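Long-range contact in arylsulfatase (Pseudoalteromonas sp. MB47, PDB 7AJ0), which probably removes sulfate groups from the algal polysaccharide fucoidan by hydrolysis, probably acting from the chain end as a calcium-binding, hexameric sulfatase: residues S140-Y150 with H169-Y177. Residues are numbered along the deposited sequence; the frame is centred on the assembly and turned at random.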
loop_
_atom_site.group_PDB
_atom_site.type_symbol
_atom_site.label_atom_id
_atom_site.label_comp_id
_atom_site.label_asym_id
_atom_site.label_seq_id
_atom_site.Cartn_x
_atom_site.Cartn_y
_atom_site.Cartn_z
ATOM N N SER A 140 33.746 26.144 -19.631
ATOM C CA SER A 140 33.817 26.165 -18.179
ATOM C C SER A 140 34.247 27.543 -17.683
ATOM O O SER A 140 34.821 28.348 -18.422
ATOM C CB SER A 140 34.797 25.107 -17.673
ATOM O OG SER A 140 36.120 25.408 -18.081
ATOM N N GLN A 141 33.958 27.814 -16.406
ATOM C CA GLN A 141 34.417 29.068 -15.819
ATOM C C GLN A 141 35.934 29.087 -15.697
ATOM O O GLN A 141 36.544 30.161 -15.715
ATOM C CB GLN A 141 33.765 29.309 -14.456
ATOM C CG GLN A 141 34.096 28.294 -13.381
ATOM C CD GLN A 141 33.025 27.229 -13.239
ATOM O OE1 GLN A 141 32.875 26.372 -14.107
ATOM N NE2 GLN A 141 32.271 27.282 -12.145
ATOM N N GLY A 142 36.558 27.914 -15.578
ATOM C CA GLY A 142 38.007 27.860 -15.637
ATOM C C GLY A 142 38.546 28.474 -16.914
ATOM O O GLY A 142 39.484 29.273 -16.888
ATOM N N LYS A 143 37.946 28.118 -18.051
ATOM C CA LYS A 143 38.423 28.634 -19.328
ATOM C C LYS A 143 38.267 30.147 -19.398
ATOM O O LYS A 143 39.200 30.864 -19.784
ATOM C CB LYS A 143 37.671 27.958 -20.477
ATOM C CG LYS A 143 38.104 28.421 -21.862
ATOM C CD LYS A 143 37.425 27.617 -22.968
ATOM C CE LYS A 143 37.986 26.203 -23.069
ATOM N NZ LYS A 143 37.240 25.366 -24.056
ATOM N N LEU A 144 37.096 30.656 -19.019
ATOM C CA LEU A 144 36.818 32.075 -19.195
ATOM C C LEU A 144 37.558 32.935 -18.178
ATOM O O LEU A 144 38.004 34.038 -18.509
ATOM C CB LEU A 144 35.311 32.325 -19.116
ATOM C CG LEU A 144 34.499 31.633 -20.211
ATOM C CD1 LEU A 144 33.031 31.992 -20.105
ATOM C CD2 LEU A 144 35.030 31.988 -21.593
ATOM N N LEU A 145 37.709 32.451 -16.945
ATOM C CA LEU A 145 38.401 33.239 -15.930
ATOM C C LEU A 145 39.915 33.162 -16.099
ATOM O O LEU A 145 40.613 34.159 -15.893
ATOM C CB LEU A 145 37.988 32.773 -14.535
ATOM C CG LEU A 145 36.533 33.063 -14.164
ATOM C CD1 LEU A 145 36.165 32.386 -12.853
ATOM C CD2 LEU A 145 36.286 34.563 -14.079
ATOM N N SER A 146 40.441 31.994 -16.476
ATOM C CA SER A 146 41.863 31.900 -16.785
ATOM C C SER A 146 42.269 32.915 -17.844
ATOM O O SER A 146 43.406 33.402 -17.840
ATOM C CB SER A 146 42.212 30.489 -17.260
ATOM O OG SER A 146 42.371 29.607 -16.164
ATOM N N LYS A 147 41.356 33.245 -18.758
ATOM C CA LYS A 147 41.666 34.172 -19.839
ATOM C C LYS A 147 41.845 35.600 -19.344
ATOM O O LYS A 147 42.478 36.401 -20.039
ATOM C CB LYS A 147 40.560 34.112 -20.895
ATOM C CG LYS A 147 40.882 34.817 -22.203
ATOM C CD LYS A 147 42.073 34.179 -22.901
ATOM C CE LYS A 147 42.351 34.845 -24.237
ATOM N NZ LYS A 147 43.619 34.350 -24.840
ATOM N N VAL A 148 41.322 35.936 -18.163
ATOM C CA VAL A 148 41.424 37.297 -17.647
ATOM C C VAL A 148 42.268 37.332 -16.378
ATOM O O VAL A 148 42.089 38.209 -15.525
ATOM C CB VAL A 148 40.030 37.904 -17.383
ATOM C CG1 VAL A 148 39.188 37.867 -18.649
ATOM C CG2 VAL A 148 39.332 37.175 -16.243
ATOM N N GLY A 149 43.187 36.381 -16.241
ATOM C CA GLY A 149 44.205 36.452 -15.216
ATOM C C GLY A 149 43.974 35.619 -13.975
ATOM O O GLY A 149 44.809 35.663 -13.062
ATOM N N TYR A 150 42.880 34.871 -13.902
ATOM C CA TYR A 150 42.656 33.984 -12.771
ATOM C C TYR A 150 43.512 32.729 -12.898
ATOM O O TYR A 150 43.741 32.223 -14.000
ATOM C CB TYR A 150 41.182 33.576 -12.682
ATOM C CG TYR A 150 40.274 34.593 -12.032
ATOM C CD1 TYR A 150 39.841 35.712 -12.727
ATOM C CD2 TYR A 150 39.838 34.425 -10.725
ATOM C CE1 TYR A 150 39.009 36.642 -12.137
ATOM C CE2 TYR A 150 39.004 35.347 -10.128
ATOM C CZ TYR A 150 38.592 36.453 -10.838
ATOM O OH TYR A 150 37.762 37.374 -10.243
ATOM N N HIS A 169 41.610 19.934 -16.129
ATOM C CA HIS A 169 42.781 20.609 -16.677
ATOM C C HIS A 169 42.834 20.553 -18.197
ATOM O O HIS A 169 43.736 21.155 -18.790
ATOM C CB HIS A 169 44.061 20.009 -16.096
ATOM C CG HIS A 169 44.394 18.655 -16.637
ATOM N ND1 HIS A 169 43.712 17.518 -16.265
ATOM C CD2 HIS A 169 45.341 18.255 -17.518
ATOM C CE1 HIS A 169 44.222 16.475 -16.896
ATOM N NE2 HIS A 169 45.214 16.896 -17.661
ATOM N N GLU A 170 41.902 19.851 -18.835
ATOM C CA GLU A 170 41.821 19.782 -20.286
ATOM C C GLU A 170 40.625 20.542 -20.840
ATOM O O GLU A 170 40.463 20.607 -22.064
ATOM C CB GLU A 170 41.761 18.316 -20.735
ATOM C CG GLU A 170 42.921 17.469 -20.226
ATOM C CD GLU A 170 42.663 15.975 -20.337
ATOM O OE1 GLU A 170 41.484 15.562 -20.292
ATOM O OE2 GLU A 170 43.643 15.210 -20.463
ATOM N N VAL A 171 39.787 21.118 -19.977
ATOM C CA VAL A 171 38.578 21.808 -20.400
ATOM C C VAL A 171 38.553 23.256 -19.908
ATOM O O VAL A 171 37.501 23.884 -19.894
ATOM C CB VAL A 171 37.316 21.052 -19.937
ATOM C CG1 VAL A 171 37.411 19.577 -20.299
ATOM C CG2 VAL A 171 37.105 21.234 -18.438
ATOM N N GLY A 172 39.701 23.790 -19.496
ATOM C CA GLY A 172 39.782 25.190 -19.128
ATOM C C GLY A 172 40.547 25.481 -17.855
ATOM O O GLY A 172 41.255 26.489 -17.771
ATOM N N PHE A 173 40.413 24.621 -16.850
ATOM C CA PHE A 173 41.059 24.871 -15.569
ATOM C C PHE A 173 42.572 24.744 -15.699
ATOM O O PHE A 173 43.080 23.907 -16.450
ATOM C CB PHE A 173 40.544 23.897 -14.510
ATOM C CG PHE A 173 39.096 24.090 -14.158
ATOM C CD1 PHE A 173 38.102 23.448 -14.880
ATOM C CD2 PHE A 173 38.728 24.907 -13.099
ATOM C CE1 PHE A 173 36.769 23.621 -14.555
ATOM C CE2 PHE A 173 37.396 25.085 -12.770
ATOM C CZ PHE A 173 36.415 24.440 -13.498
ATOM N N ASP A 174 43.294 25.584 -14.951
ATOM C CA ASP A 174 44.751 25.529 -14.978
ATOM C C ASP A 174 45.283 24.287 -14.276
ATOM O O ASP A 174 46.337 23.765 -14.656
ATOM C CB ASP A 174 45.345 26.776 -14.319
ATOM C CG ASP A 174 45.020 28.051 -15.071
ATOM O OD1 ASP A 174 45.168 28.074 -16.312
ATOM O OD2 ASP A 174 44.619 29.035 -14.414
ATOM N N TYR A 175 44.583 23.804 -13.254
ATOM C CA TYR A 175 45.091 22.728 -12.415
ATOM C C TYR A 175 43.952 21.809 -12.011
ATOM O O TYR A 175 42.885 22.281 -11.609
ATOM C CB TYR A 175 45.783 23.299 -11.169
ATOM C CG TYR A 175 46.470 22.269 -10.305
ATOM C CD1 TYR A 175 47.505 21.497 -10.810
ATOM C CD2 TYR A 175 46.097 22.079 -8.981
ATOM C CE1 TYR A 175 48.141 20.556 -10.028
ATOM C CE2 TYR A 175 46.732 21.142 -8.189
ATOM C CZ TYR A 175 47.753 20.385 -8.719
ATOM O OH TYR A 175 48.390 19.447 -7.942
ATOM N N PHE A 176 44.183 20.502 -12.125
ATOM C CA PHE A 176 43.265 19.498 -11.611
ATOM C C PHE A 176 44.014 18.545 -10.691
ATOM O O PHE A 176 45.162 18.174 -10.963
ATOM C CB PHE A 176 42.598 18.688 -12.724
ATOM C CG PHE A 176 41.849 17.482 -12.223
ATOM C CD1 PHE A 176 40.806 17.626 -11.322
ATOM C CD2 PHE A 176 42.188 16.207 -12.646
ATOM C CE1 PHE A 176 40.113 16.527 -10.855
ATOM C CE2 PHE A 176 41.497 15.103 -12.181
ATOM C CZ PHE A 176 40.458 15.265 -11.284
ATOM N N TYR A 177 43.357 18.150 -9.605
ATOM C CA TYR A 177 43.908 17.148 -8.698
ATOM C C TYR A 177 42.731 16.505 -7.979
ATOM O O TYR A 177 42.110 17.147 -7.126
ATOM C CB TYR A 177 44.881 17.778 -7.705
ATOM C CG TYR A 177 45.607 16.763 -6.848
ATOM C CD1 TYR A 177 44.934 16.039 -5.874
ATOM C CD2 TYR A 177 46.966 16.527 -7.015
ATOM C CE1 TYR A 177 45.588 15.107 -5.095
ATOM C CE2 TYR A 177 47.631 15.596 -6.235
ATOM C CZ TYR A 177 46.936 14.893 -5.277
ATOM O OH TYR A 177 47.582 13.966 -4.497
HETATM O O HOH W 1 35.427 24.607 -21.417
#
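Ser140 joins helix 141-146 to the loop at Val171: its OG donates to Val171 O at 2.7 Å, the donor lying 32° out of the carbonyl plane, and accepts from Lys143 N at 3.3 Å as the N-cap. Serine suits both roles because its short hydroxyl, held between backbone N and carbonyl carbon (chi1 65°), can cap and donate at once. With alanine in place of this serine, Lys143 N is likely to lose its side-chain cap and Val171 O its hydroxyl donor, keeping the water that also bonds Ser140 N. Gln141 OE1 comes 4.1 Å from Phe173 CZ, while its amide NE2 supplies N-H donors for Leu109 O and Tyr263 OH. At Gly142 the bare CA sits over one face of that ring, a CH-pi contact 4.0 Å from the centroid, where a side chain would clash. Lys143 then lays its CB 3.7 Å from Gly172 CA; a CB on Gly172 would run into Ser140 OG and Lys143 N. One turn on, the small hydroxyl of Ser146 is hydrogen-bonded to Thr152 OG1 and lies 2.9 Å from Asp174 OD2; aspartate offers two oxygens, OD1 to Lys221 and OD2 to Thr152 N. The helix ends in a Schellman motif, Tyr150 N bonding to Leu145 O and Gly149 at C-prime. A capped helix thus packs against the loop leading into strand 175-177, parallel to strand 151-155 in the alkaline phosphatase-like sulfatase fold.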